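Local coordinates for protein putative PLP-dependent aminotransferase (Bacillus cereus ATCC 10987, PDB 3JU7) that probably acts as a pyridoxal phosphate-dependent aminotransferase of the DegT/DnrJ/EryC1/StrS family, at residues Gly78-Met83 against Glu124-Glu129. Numbering follows the deposited sequence.
Sequences GKYALM and EELKEE
The carbonyl oxygen of E129 is gripped by two successive amides, those of K79 and Y80. Y80 N, 3.1 Å from E129 O, lies nearly on the extension of the C=O bond, whereas K79 N, 2.8 Å from E129 O, approaches from the side, tilted 32° from the carbonyl plane; both bonds are nearly straight at the hydrogen. Just before them, G78 CA makes a CH···O contact with E128 O at 3.4 Å.

The side chains of Y80 and E129 run alongside each other in the same direction. Y80 CD2 lies 4.0 Å from E129 CB, and the glutamate chain continues extended past the ring, its carboxylate turned 76° from the ring plane. A water joins the two ends: it donates to E129 OE1 at 2.7 Å and also hydrogen-bonds Y80 OH, lying at the ring's edge. K79 covers one face of the tyrosine: with chi1 at 167° its CG lies anti to the backbone N and over the ring centre. K79 NZ ends 5.1 Å from E129 OE2, too far for a salt bridge, though the opposite charges probably attract.

Farther along the strand L82 and L126 meet tip to tip, with 4.0 Å between L82 CD1 and L126 CD1; L126 CD1 also approaches the Y80 ring obliquely. Y103 backs this apolar patch, touching both leucines and packing edge-to-face with Y80, while L119 and I123 add to it around L82.

What positions E129 is the turn after the helix: K127 takes positive phi, and E129 N bonds back to L126 O. Helix 116-126 carries the chain from strand 101-105 over strand 80-84 to strand 130-133, a beta-alpha-beta crossover that skips one strand, at one end of what is probably the seven-stranded large-domain sheet of fold type I aminotransferases.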
loop_
_atom_site.group_PDB
_atom_site.type_symbol
_atom_site.label_atom_id
_atom_site.label_comp_id
_atom_site.label_asym_id
_atom_site.label_seq_id
_atom_site.Cartn_x
_atom_site.Cartn_y
_atom_site.Cartn_z
ATOM N N GLY A 78 -8.200 22.925 8.063
ATOM C CA GLY A 78 -8.999 22.896 6.837
ATOM C C GLY A 78 -9.880 21.656 6.708
ATOM O O GLY A 78 -9.623 20.612 7.311
ATOM N N LYS A 79 -10.921 21.788 5.905
ATOM C CA LYS A 79 -11.938 20.775 5.735
ATOM C C LYS A 79 -11.926 20.199 4.297
ATOM O O LYS A 79 -12.313 19.062 4.059
ATOM C CB LYS A 79 -13.281 21.453 6.008
ATOM C CG LYS A 79 -14.500 20.650 5.589
ATOM C CD LYS A 79 -15.773 21.305 6.057
ATOM C CE LYS A 79 -16.949 20.347 5.893
ATOM N NZ LYS A 79 -18.261 20.942 6.283
ATOM N N TYR A 80 -11.505 20.988 3.332
ATOM C CA TYR A 80 -11.659 20.615 1.925
ATOM C C TYR A 80 -10.328 20.416 1.178
ATOM O O TYR A 80 -9.331 21.118 1.433
ATOM C CB TYR A 80 -12.420 21.723 1.206
ATOM C CG TYR A 80 -13.796 21.996 1.745
ATOM C CD1 TYR A 80 -14.798 21.046 1.636
ATOM C CD2 TYR A 80 -14.110 23.208 2.324
ATOM C CE1 TYR A 80 -16.060 21.297 2.087
ATOM C CE2 TYR A 80 -15.372 23.453 2.816
ATOM C CZ TYR A 80 -16.350 22.487 2.676
ATOM O OH TYR A 80 -17.627 22.692 3.137
ATOM N N ALA A 81 -10.342 19.477 0.238
ATOM C CA ALA A 81 -9.257 19.317 -0.742
ATOM C C ALA A 81 -9.814 19.818 -2.083
ATOM O O ALA A 81 -10.740 19.199 -2.631
ATOM C CB ALA A 81 -8.832 17.844 -0.859
ATOM N N LEU A 82 -9.318 20.950 -2.579
ATOM C CA LEU A 82 -9.824 21.519 -3.852
ATOM C C LEU A 82 -9.111 20.780 -4.999
ATOM O O LEU A 82 -7.874 20.726 -5.049
ATOM C CB LEU A 82 -9.560 23.021 -3.937
ATOM C CG LEU A 82 -10.503 23.953 -3.197
ATOM C CD1 LEU A 82 -10.833 23.449 -1.770
ATOM C CD2 LEU A 82 -9.886 25.345 -3.210
HETATM N N MSE A 83 -9.891 20.144 -5.861
HETATM C CA MSE A 83 -9.350 19.340 -6.948
HETATM C C MSE A 83 -10.339 19.305 -8.103
HETATM O O MSE A 83 -11.502 19.613 -7.949
HETATM C CB MSE A 83 -9.086 17.903 -6.477
HETATM C CG MSE A 83 -10.358 17.216 -5.968
HETATM SE SE MSE A 83 -10.136 15.391 -5.358
HETATM C CE MSE A 83 -8.911 15.676 -3.896
ATOM N N GLU A 124 -10.120 32.112 -2.132
ATOM C CA GLU A 124 -10.465 33.392 -1.485
ATOM C C GLU A 124 -11.779 33.353 -0.719
ATOM O O GLU A 124 -11.933 34.019 0.310
ATOM C CB GLU A 124 -10.518 34.524 -2.504
ATOM C CG GLU A 124 -10.466 35.896 -1.846
ATOM C CD GLU A 124 -10.794 37.012 -2.800
ATOM O OE1 GLU A 124 -10.487 36.879 -4.011
ATOM O OE2 GLU A 124 -11.369 38.022 -2.329
ATOM N N GLU A 125 -12.728 32.589 -1.235
ATOM C CA GLU A 125 -14.028 32.457 -0.592
ATOM C C GLU A 125 -13.950 31.541 0.629
ATOM O O GLU A 125 -14.558 31.831 1.649
ATOM C CB GLU A 125 -15.054 31.917 -1.596
ATOM C CG GLU A 125 -16.434 31.607 -1.001
ATOM C CD GLU A 125 -17.278 30.680 -1.876
ATOM O OE1 GLU A 125 -17.024 30.595 -3.106
ATOM O OE2 GLU A 125 -18.206 30.040 -1.319
ATOM N N LEU A 126 -13.207 30.438 0.530
ATOM C CA LEU A 126 -13.197 29.421 1.599
ATOM C C LEU A 126 -12.204 29.711 2.700
ATOM O O LEU A 126 -12.399 29.300 3.848
ATOM C CB LEU A 126 -12.906 28.025 1.030
ATOM C CG LEU A 126 -13.966 27.497 0.059
ATOM C CD1 LEU A 126 -13.462 26.195 -0.626
ATOM C CD2 LEU A 126 -15.288 27.305 0.813
ATOM N N LYS A 127 -11.119 30.382 2.348
ATOM C CA LYS A 127 -10.116 30.795 3.343
ATOM C C LYS A 127 -9.656 29.598 4.164
ATOM O O LYS A 127 -9.312 28.568 3.586
ATOM C CB LYS A 127 -10.645 31.947 4.207
ATOM C CG LYS A 127 -11.021 33.196 3.396
ATOM C CD LYS A 127 -11.451 34.378 4.280
ATOM N N GLU A 128 -9.680 29.714 5.486
ATOM C CA GLU A 128 -9.192 28.646 6.391
ATOM C C GLU A 128 -9.835 27.271 6.182
ATOM O O GLU A 128 -9.281 26.258 6.598
ATOM C CB GLU A 128 -9.309 29.063 7.878
ATOM C CG GLU A 128 -10.756 29.039 8.471
ATOM C CD GLU A 128 -11.660 30.159 7.964
ATOM O OE1 GLU A 128 -11.140 31.214 7.517
ATOM O OE2 GLU A 128 -12.903 29.985 8.021
ATOM N N GLU A 129 -10.977 27.207 5.526
ATOM C CA GLU A 129 -11.577 25.903 5.248
ATOM C C GLU A 129 -10.802 25.120 4.171
ATOM O O GLU A 129 -10.938 23.898 4.068
ATOM C CB GLU A 129 -13.054 26.029 4.904
ATOM C CG GLU A 129 -13.923 26.349 6.111
ATOM C CD GLU A 129 -15.426 26.289 5.785
ATOM O OE1 GLU A 129 -15.864 26.992 4.847
ATOM O OE2 GLU A 129 -16.171 25.544 6.464
HETATM O O HOH W 1 -18.039 25.644 3.878
#